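PDB 2VSV: rhophilin-2 from Homo sapiens, which binds GTP-loaded Rho, may act in a Rho pathway to limit stress fibre formation or increase F-actin turnover, and is represented here by its PDZ domain. Local coordinates for residues L40-V46 with L79-M85; D66-Q72 with E97-S102. One frame throughout, in Å; residues are numbered along the deposited sequence.

Contact 1 of 2, residues L40-V46 with L79-M85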
ATOM      1  N   LEU B  40     -10.556 -11.644   1.798  1.00  5.35           N
ATOM      2  CA  LEU B  40     -10.353 -11.094   0.476  1.00  6.00           C
ATOM      3  C   LEU B  40     -11.407 -10.021   0.252  1.00  3.78           C
ATOM      4  O   LEU B  40     -12.457 -10.047   0.885  1.00  4.02           O
ATOM      5  CB  LEU B  40     -10.563 -12.187  -0.580  1.00  5.27           C
ATOM      6  CG  LEU B  40      -9.587 -13.355  -0.570  1.00 10.43           C
ATOM      7  CD1 LEU B  40     -10.039 -14.443  -1.546  1.00 16.56           C
ATOM      8  CD2 LEU B  40      -8.200 -12.856  -0.909  1.00 14.10           C
ATOM      9  N   ARG B  41     -11.129  -9.109  -0.661  1.00  7.16           N
ATOM     10  CA  ARG B  41     -11.991  -7.944  -0.898  1.00 10.55           C
ATOM     11  C   ARG B  41     -11.847  -7.473  -2.331  1.00 10.30           C
ATOM     12  O   ARG B  41     -10.776  -7.569  -2.906  1.00  8.12           O
ATOM     13  CB  ARG B  41     -11.579  -6.825   0.066  1.00 13.33           C
ATOM     14  CG  ARG B  41     -12.387  -5.575  -0.016  1.00 21.89           C
ATOM     15  CD  ARG B  41     -11.984  -4.591   1.084  1.00 22.96           C
ATOM     16  NE  ARG B  41     -10.721  -3.879   0.807  1.00 30.14           N
ATOM     17  CZ  ARG B  41     -10.438  -2.640   1.225  1.00 35.50           C
ATOM     18  NH1 ARG B  41     -11.313  -1.950   1.949  1.00 35.36           N
ATOM     19  NH2 ARG B  41      -9.276  -2.078   0.915  1.00 34.72           N
ATOM     20  N   GLY B  42     -12.937  -6.979  -2.912  1.00 11.47           N
ATOM     21  CA  GLY B  42     -12.888  -6.405  -4.243  1.00 10.62           C
ATOM     22  C   GLY B  42     -12.770  -7.435  -5.349  1.00 12.87           C
ATOM     23  O   GLY B  42     -12.710  -8.642  -5.084  1.00 11.31           O
ATOM     24  N   ASN B  43     -12.706  -6.931  -6.582  1.00 14.51           N
ATOM     25  CA  ASN B  43     -12.724  -7.743  -7.788  1.00 13.65           C
ATOM     26  C   ASN B  43     -11.665  -7.250  -8.763  1.00 12.98           C
ATOM     27  O   ASN B  43     -11.442  -6.058  -8.905  1.00 11.47           O
ATOM     28  CB  ASN B  43     -14.097  -7.669  -8.476  1.00 16.19           C
ATOM     29  CG  ASN B  43     -15.232  -8.153  -7.586  1.00 23.13           C
ATOM     30  OD1 ASN B  43     -15.383  -9.349  -7.326  1.00 17.38           O
ATOM     31  ND2 ASN B  43     -16.035  -7.214  -7.107  1.00 28.04           N
ATOM     32  N   ALA B  44     -11.004  -8.173  -9.433  1.00 12.65           N
ATOM     33  CA  ALA B  44     -10.277  -7.864 -10.648  1.00 12.34           C
ATOM     34  C   ALA B  44      -9.307  -6.694 -10.546  1.00 13.37           C
ATOM     35  O   ALA B  44      -9.487  -5.672 -11.211  1.00 13.70           O
ATOM     36  CB  ALA B  44     -11.265  -7.627 -11.803  1.00  9.52           C
ATOM     37  N   PRO B  45      -8.248  -6.848  -9.751  1.00 12.61           N
ATOM     38  CA  PRO B  45      -7.904  -8.010  -8.978  1.00  8.62           C
ATOM     39  C   PRO B  45      -8.524  -7.969  -7.600  1.00 10.25           C
ATOM     40  O   PRO B  45      -8.946  -6.899  -7.115  1.00 10.08           O
ATOM     41  CB  PRO B  45      -6.375  -7.923  -8.875  1.00 11.79           C
ATOM     42  CG  PRO B  45      -6.093  -6.474  -8.913  1.00 24.83           C
ATOM     43  CD  PRO B  45      -7.224  -5.800  -9.651  1.00 16.29           C
ATOM     44  N   VAL B  46      -8.535  -9.132  -6.967  1.00  6.98           N
ATOM     45  CA  VAL B  46      -8.945  -9.282  -5.578  1.00  8.35           C
ATOM     46  C   VAL B  46      -7.766  -8.931  -4.670  1.00 10.05           C
ATOM     47  O   VAL B  46      -6.602  -9.203  -4.970  1.00 11.09           O
ATOM     48  CB  VAL B  46      -9.399 -10.739  -5.264  1.00 11.28           C
ATOM     49  CG1 VAL B  46      -9.882 -10.830  -3.838  1.00  7.74           C
ATOM     50  CG2 VAL B  46     -10.502 -11.171  -6.217  1.00  8.59           C
ATOM     51  N   LEU B  79     -10.386 -11.820 -12.335  1.00 10.68           N
ATOM     52  CA  LEU B  79     -11.318 -12.707 -11.626  1.00  7.83           C
ATOM     53  C   LEU B  79     -12.053 -11.954 -10.533  1.00 10.20           C
ATOM     54  O   LEU B  79     -11.520 -10.993  -9.967  1.00 11.47           O
ATOM     55  CB  LEU B  79     -10.547 -13.884 -10.989  1.00  5.36           C
ATOM     56  CG  LEU B  79      -9.858 -14.853 -11.938  1.00  7.56           C
ATOM     57  CD1 LEU B  79      -9.306 -16.083 -11.224  1.00  2.25           C
ATOM     58  CD2 LEU B  79     -10.756 -15.331 -13.070  1.00 10.35           C
ATOM     59  N   THR B  80     -13.296 -12.356 -10.266  1.00  8.23           N
ATOM     60  CA  THR B  80     -14.016 -11.860  -9.100  1.00  8.87           C
ATOM     61  C   THR B  80     -13.548 -12.474  -7.760  1.00  7.73           C
ATOM     62  O   THR B  80     -12.872 -13.504  -7.700  1.00  6.98           O
ATOM     63  CB  THR B  80     -15.512 -12.145  -9.232  1.00  8.21           C
ATOM     64  OG1 THR B  80     -15.739 -13.556  -9.100  1.00 14.27           O
ATOM     65  CG2 THR B  80     -16.059 -11.623 -10.584  1.00 11.15           C
ATOM     66  N   LEU B  81     -13.965 -11.821  -6.672  1.00 10.71           N
ATOM     67  CA  LEU B  81     -13.742 -12.309  -5.321  1.00  7.48           C
ATOM     68  C   LEU B  81     -14.209 -13.759  -5.197  1.00  7.36           C
ATOM     69  O   LEU B  81     -13.497 -14.586  -4.677  1.00  6.16           O
ATOM     70  CB  LEU B  81     -14.499 -11.431  -4.317  1.00  6.16           C
ATOM     71  CG  LEU B  81     -14.445 -11.809  -2.850  1.00  7.27           C
ATOM     72  CD1 LEU B  81     -13.003 -11.820  -2.348  1.00 16.39           C
ATOM     73  CD2 LEU B  81     -15.349 -10.861  -2.028  1.00  8.47           C
ATOM     74  N   SER B  82     -15.409 -14.053  -5.708  1.00  9.16           N
ATOM     75  CA  SER B  82     -15.978 -15.390  -5.628  1.00 13.04           C
ATOM     76  C   SER B  82     -15.102 -16.419  -6.356  1.00  4.44           C
ATOM     77  O   SER B  82     -14.826 -17.509  -5.829  1.00  8.02           O
ATOM     78  CB  SER B  82     -17.385 -15.370  -6.226  1.00 12.18           C
ATOM     79  OG  SER B  82     -17.931 -16.651  -6.208  1.00 25.44           O
ATOM     80  N   GLU B  83     -14.645 -16.061  -7.547  1.00  4.16           N
ATOM     81  CA  GLU B  83     -13.756 -16.913  -8.331  1.00  4.64           C
ATOM     82  C   GLU B  83     -12.390 -17.191  -7.690  1.00  5.93           C
ATOM     83  O   GLU B  83     -11.881 -18.330  -7.684  1.00  7.43           O
ATOM     84  CB  GLU B  83     -13.584 -16.319  -9.692  1.00  9.11           C
ATOM     85  CG  GLU B  83     -14.894 -16.332 -10.464  1.00  7.17           C
ATOM     86  CD  GLU B  83     -14.780 -15.603 -11.768  1.00 23.55           C
ATOM     87  OE1 GLU B  83     -14.233 -14.483 -11.802  1.00 16.25           O
ATOM     88  OE2 GLU B  83     -15.247 -16.158 -12.771  1.00 20.56           O
ATOM     89  N   VAL B  84     -11.806 -16.151  -7.134  1.00  4.00           N
ATOM     90  CA  VAL B  84     -10.532 -16.332  -6.452  1.00  4.11           C
ATOM     91  C   VAL B  84     -10.697 -17.207  -5.236  1.00  6.45           C
ATOM     92  O   VAL B  84      -9.898 -18.094  -5.004  1.00  2.38           O
ATOM     93  CB  VAL B  84      -9.884 -14.998  -6.061  1.00  8.92           C
ATOM     94  CG1 VAL B  84      -8.651 -15.306  -5.134  1.00  2.12           C
ATOM     95  CG2 VAL B  84      -9.464 -14.245  -7.291  1.00  6.68           C
ATOM     96  N   MET B  85     -11.753 -16.984  -4.459  1.00  8.74           N
ATOM     97  CA  MET B  85     -12.052 -17.868  -3.342  1.00  6.59           C
ATOM     98  C   MET B  85     -12.182 -19.331  -3.783  1.00  7.94           C
ATOM     99  O   MET B  85     -11.600 -20.222  -3.165  1.00  3.90           O
ATOM    100  CB  MET B  85     -13.319 -17.397  -2.626  0.50  7.10           C
ATOM    101  CG  MET B  85     -13.740 -18.245  -1.450  0.50 15.40           C
ATOM    102  SD  MET B  85     -14.979 -17.350  -0.502  0.50 18.17           S
ATOM    103  CE  MET B  85     -14.018 -15.860  -0.223  0.50 13.19           C
TER
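The torsion of N43 and that of L81 serve two different parts of the contact: the first sets an amide against a backbone N-H, the second turns a leucine branch toward V46. In N43, CG stands beside its own backbone N (chi1 -60°), which carries the amide across toward the start of helix 81-89. In L81, CG lies anti to the backbone N (chi1 177°), and its CD1 is carried to V46. N43 OD1 accepts from L81 N at 2.9 Å, an almost straight bond (171° at the hydrogen) whose donor is slightly tilted from the amide plane. The loop thus supplies an acceptor to a first-turn N-H that has no carbonyl one turn earlier in the helix. T80, the N-cap, deals with the same turn from within: its OG1 accepts from E83 N at 3.1 Å, and E83 OE1 accepts from T80 N at 2.8 Å through its anti lone pair, a complete capping box. One residue further along the loop, A44 N donates to L79 O at 2.9 Å by a more bent bond. G42 O is buried here without a polar partner, 3.4 Å from L81 CB.

The rest of the contact is aliphatic. V46 CG1 meets L81 CD1 at 3.6 Å, the two side chains crossing at about a right angle. V46 and V84 instead slide past each other in opposite directions, and their CG2 methyls pack tightly at 3.4 Å. L40 CD1 lies against V84 CG1 at 3.9 Å, running obliquely across it.

Strand 38-41 and helix 81-89 are the two walls of the peptide groove in a PDZ domain, and this contact joins them near the start of the helix. L40 also packs on L88. R41 pairs with Q47 across the hairpin to strand 47-51.

Contact 2 of 2, residues D66-Q72 with E97-S102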
ATOM      1  N   ASP B  66      -2.419  -6.238  -0.383  1.00 10.17           N
ATOM      2  CA  ASP B  66      -1.815  -6.880  -1.589  1.00  6.46           C
ATOM      3  C   ASP B  66      -2.866  -7.358  -2.589  1.00  6.65           C
ATOM      4  O   ASP B  66      -3.954  -7.846  -2.209  1.00 10.28           O
ATOM      5  CB  ASP B  66      -0.910  -8.042  -1.217  1.00  6.44           C
ATOM      6  CG  ASP B  66       0.366  -7.580  -0.558  1.00 13.87           C
ATOM      7  OD1 ASP B  66       0.596  -6.352  -0.511  1.00 17.52           O
ATOM      8  OD2 ASP B  66       1.116  -8.438  -0.067  1.00 15.20           O
ATOM      9  N   TYR B  67      -2.567  -7.193  -3.871  1.00  4.07           N
ATOM     10  CA  TYR B  67      -3.452  -7.653  -4.917  1.00  4.44           C
ATOM     11  C   TYR B  67      -2.956  -8.998  -5.438  1.00  3.99           C
ATOM     12  O   TYR B  67      -1.769  -9.150  -5.682  1.00  9.12           O
ATOM     13  CB  TYR B  67      -3.482  -6.659  -6.084  1.00  9.32           C
ATOM     14  CG  TYR B  67      -3.904  -5.269  -5.673  1.00  9.87           C
ATOM     15  CD1 TYR B  67      -5.245  -4.920  -5.639  1.00 21.06           C
ATOM     16  CD2 TYR B  67      -2.958  -4.324  -5.247  1.00 12.87           C
ATOM     17  CE1 TYR B  67      -5.643  -3.661  -5.243  1.00 27.88           C
ATOM     18  CE2 TYR B  67      -3.351  -3.063  -4.849  1.00 20.15           C
ATOM     19  CZ  TYR B  67      -4.693  -2.739  -4.855  1.00 24.19           C
ATOM     20  OH  TYR B  67      -5.089  -1.490  -4.461  1.00 38.52           O
ATOM     21  N   ILE B  68      -3.868  -9.945  -5.610  1.00  7.50           N
ATOM     22  CA  ILE B  68      -3.520 -11.302  -6.095  1.00  4.08           C
ATOM     23  C   ILE B  68      -3.578 -11.268  -7.594  1.00  6.46           C
ATOM     24  O   ILE B  68      -4.639 -10.985  -8.179  1.00 10.78           O
ATOM     25  CB  ILE B  68      -4.460 -12.398  -5.512  1.00  9.56           C
ATOM     26  CG1 ILE B  68      -4.441 -12.352  -3.968  1.00  6.05           C
ATOM     27  CG2 ILE B  68      -3.995 -13.818  -6.041  1.00  5.99           C
ATOM     28  CD1 ILE B  68      -5.638 -12.911  -3.296  1.00  9.72           C
ATOM     29  N   VAL B  69      -2.460 -11.538  -8.251  1.00  5.87           N
ATOM     30  CA  VAL B  69      -2.467 -11.392  -9.720  1.00  8.37           C
ATOM     31  C   VAL B  69      -2.447 -12.744 -10.417  1.00  4.96           C
ATOM     32  O   VAL B  69      -2.913 -12.864 -11.560  1.00  7.18           O
ATOM     33  CB  VAL B  69      -1.331 -10.482 -10.189  1.00  7.67           C
ATOM     34  CG1 VAL B  69      -1.681  -9.031  -9.838  1.00  5.72           C
ATOM     35  CG2 VAL B  69      -0.014 -10.923  -9.538  1.00 10.95           C
ATOM     36  N   SER B  70      -1.943 -13.758  -9.709  1.00  4.87           N
ATOM     37  CA  SER B  70      -1.951 -15.142 -10.194  1.00  6.09           C
ATOM     38  C   SER B  70      -1.881 -16.173  -9.068  1.00 11.98           C
ATOM     39  O   SER B  70      -1.409 -15.881  -7.959  1.00  7.43           O
ATOM     40  CB  SER B  70      -0.822 -15.356 -11.210  1.00 10.50           C
ATOM     41  OG  SER B  70       0.429 -15.144 -10.626  1.00  7.24           O
ATOM     42  N   ILE B  71      -2.438 -17.352  -9.362  1.00  8.93           N
ATOM     43  CA  ILE B  71      -2.357 -18.539  -8.517  1.00  5.13           C
ATOM     44  C   ILE B  71      -1.757 -19.607  -9.411  1.00  8.23           C
ATOM     45  O   ILE B  71      -2.322 -19.941 -10.452  1.00  6.65           O
ATOM     46  CB  ILE B  71      -3.783 -18.945  -7.964  1.00  5.72           C
ATOM     47  CG1 ILE B  71      -4.325 -17.855  -7.024  1.00  6.80           C
ATOM     48  CG2 ILE B  71      -3.724 -20.314  -7.225  1.00  2.66           C
ATOM     49  CD1 ILE B  71      -5.808 -18.008  -6.731  1.00  2.00           C
ATOM     50  N   GLN B  72      -0.563 -20.070  -9.068  1.00  6.11           N
ATOM     51  CA  GLN B  72       0.248 -20.825 -10.017  1.00 11.15           C
ATOM     52  C   GLN B  72       0.217 -20.123 -11.386  1.00 10.12           C
ATOM     53  O   GLN B  72       0.527 -18.951 -11.455  1.00  9.59           O
ATOM     54  CB  GLN B  72      -0.197 -22.279 -10.104  1.00  8.35           C
ATOM     55  CG  GLN B  72      -0.036 -23.094  -8.781  1.00  6.65           C
ATOM     56  CD  GLN B  72      -0.504 -24.543  -8.892  1.00 12.88           C
ATOM     57  OE1 GLN B  72      -1.095 -24.945  -9.909  1.00  7.90           O
ATOM     58  NE2 GLN B  72      -0.227 -25.347  -7.841  1.00  2.06           N
ATOM     59  N   GLU B  97       0.770 -21.633  -4.380  1.00 10.36           N
ATOM     60  CA  GLU B  97       1.640 -20.563  -4.848  1.00  7.65           C
ATOM     61  C   GLU B  97       0.703 -19.520  -5.446  1.00 13.35           C
ATOM     62  O   GLU B  97      -0.148 -19.857  -6.250  1.00  7.60           O
ATOM     63  CB  GLU B  97       2.665 -21.067  -5.873  1.00 10.13           C
ATOM     64  CG  GLU B  97       3.755 -20.038  -6.254  1.00 11.02           C
ATOM     65  CD  GLU B  97       3.313 -19.008  -7.321  1.00 14.32           C
ATOM     66  OE1 GLU B  97       2.212 -19.158  -7.919  1.00 16.85           O
ATOM     67  OE2 GLU B  97       4.083 -18.062  -7.592  1.00 22.74           O
ATOM     68  N   MET B  98       0.803 -18.282  -4.958  1.00  9.75           N
ATOM     69  CA  MET B  98       0.187 -17.146  -5.618  1.00 10.15           C
ATOM     70  C   MET B  98       1.240 -16.045  -5.780  1.00 14.35           C
ATOM     71  O   MET B  98       2.280 -16.035  -5.077  1.00 13.10           O
ATOM     72  CB  MET B  98      -1.024 -16.658  -4.841  1.00 11.11           C
ATOM     73  CG  MET B  98      -0.751 -16.077  -3.541  1.00 15.03           C
ATOM     74  SD  MET B  98      -2.320 -15.639  -2.789  1.00 17.06           S
ATOM     75  CE  MET B  98      -1.743 -14.824  -1.303  1.00 16.50           C
ATOM     76  N   LYS B  99       1.000 -15.177  -6.756  1.00 10.16           N
ATOM     77  CA  LYS B  99       1.762 -13.967  -6.890  1.00  8.29           C
ATOM     78  C   LYS B  99       0.915 -12.763  -6.535  1.00 10.11           C
ATOM     79  O   LYS B  99      -0.240 -12.634  -6.947  1.00  5.05           O
ATOM     80  CB  LYS B  99       2.348 -13.828  -8.300  1.00  9.41           C
ATOM     81  CG  LYS B  99       3.480 -14.823  -8.554  1.00 11.94           C
ATOM     82  CD  LYS B  99       4.036 -14.730  -9.940  1.00 20.67           C
ATOM     83  CE  LYS B  99       5.148 -15.766 -10.169  1.00 24.00           C
ATOM     84  NZ  LYS B  99       4.635 -17.179 -10.116  1.00 25.57           N
ATOM     85  N   VAL B 100       1.517 -11.885  -5.759  1.00  4.91           N
ATOM     86  CA  VAL B 100       0.887 -10.676  -5.292  1.00  9.59           C
ATOM     87  C   VAL B 100       1.709  -9.447  -5.638  1.00 14.84           C
ATOM     88  O   VAL B 100       2.943  -9.521  -5.837  1.00 12.38           O
ATOM     89  CB  VAL B 100       0.654 -10.700  -3.765  1.00 11.37           C
ATOM     90  CG1 VAL B 100      -0.384 -11.769  -3.375  1.00  7.19           C
ATOM     91  CG2 VAL B 100       1.970 -10.879  -3.031  1.00 10.60           C
ATOM     92  N   VAL B 101       1.016  -8.314  -5.722  1.00 11.53           N
ATOM     93  CA  VAL B 101       1.680  -7.029  -5.837  1.00 13.42           C
ATOM     94  C   VAL B 101       1.155  -6.128  -4.740  1.00 10.82           C
ATOM     95  O   VAL B 101      -0.023  -6.181  -4.389  1.00  9.81           O
ATOM     96  CB  VAL B 101       1.492  -6.381  -7.223  1.00 12.10           C
ATOM     97  CG1 VAL B 101       2.172  -7.188  -8.255  1.00 11.18           C
ATOM     98  CG2 VAL B 101      -0.002  -6.201  -7.572  1.00 23.54           C
ATOM     99  N   SER B 102       2.032  -5.304  -4.189  1.00  7.33           N
ATOM    100  CA  SER B 102       1.611  -4.341  -3.171  1.00  9.03           C
ATOM    101  C   SER B 102       1.105  -3.016  -3.741  1.00 14.29           C
ATOM    102  O   SER B 102       0.367  -2.299  -3.052  1.00 17.89           O
ATOM    103  CB  SER B 102       2.727  -4.126  -2.166  1.00 10.99           C
ATOM    104  OG  SER B 102       2.923  -5.309  -1.414  1.00 12.55           O
TER
HETATM  105  O   HOH W   1       1.683 -17.404  -9.597  1.00 16.64           O
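D66 meets S102 at one end of the pair: S102 OG donates to D66 OD1 at 2.7 Å, arriving 44° out of the carboxylate plane. R25 bridges the two residues further, its NH2 forming a salt bridge with D66 OD2 and its NH1 a hydrogen bond with S102 OG. Y67 then pairs with V101 through two backbone bonds, and Y67 CB rests on V101 CG2 at 3.8 Å. The V101 and S102 carbonyl oxygens lie at the edge of the tyrosine ring, near its plane. I68, opposite V100 in a non-hydrogen-bonded pair, turns to the other face, where its CG1 touches V100 CG1 and its CG2 touches M98 SD, both at 4.1 Å.

V69 and S70 both face K99, a classic beta bulge that shifts the register by one. K99 O takes V69 N at 2.8 Å and S70 N only weakly, while S70 O receives K99 N. The S70 hydroxyl, set between backbone N and carbonyl carbon (chi1 62°), sits over the K99 chain and donates to a water. The water also accepts from K99 NZ and donates to Q72 O and E97 OE1, while K99 NZ forms a salt bridge with E97 OE2 at 2.7 Å. I71 returns to the M98 face, its CG1 against M98 CB at 4.1 Å, and Q72 N closes the pairing on E97 O at 2.9 Å.

The two strands run antiparallel at 158° in the middle of a four-stranded sheet. Strand 25-29 lies beyond 96-101 and strand 74-75 beyond 67-71. On the face of I68, M98 meets F38, I71 meets L87 and L88 of helix 81-89, and V100 packs on I27; on the other face, Y67 packs on Y67 of the second subunit.

Contacts 1 and 2 have centres about 11 Å apart and interlock along the chain, the order being 40-46, 66-72, 79-85, 97-102. They meet directly: V46 O and I68 N lie 2.9 Å apart, a probable hydrogen bond, L40 packs on I68, and the P45 ring touches Y67. Helix 81-89 precedes strand 96-101, so the second segments belong to successive elements, joined by the rest of the helix and a loop. Contact 1 lies at the surface, bridging the two groove walls near the N-terminal end of helix 81-89, whereas contact 2 is nearer the centre and pairs the middle strands of the sheet. Together they tie the groove walls, where PDZ domains usually receive peptides, to the central sheet.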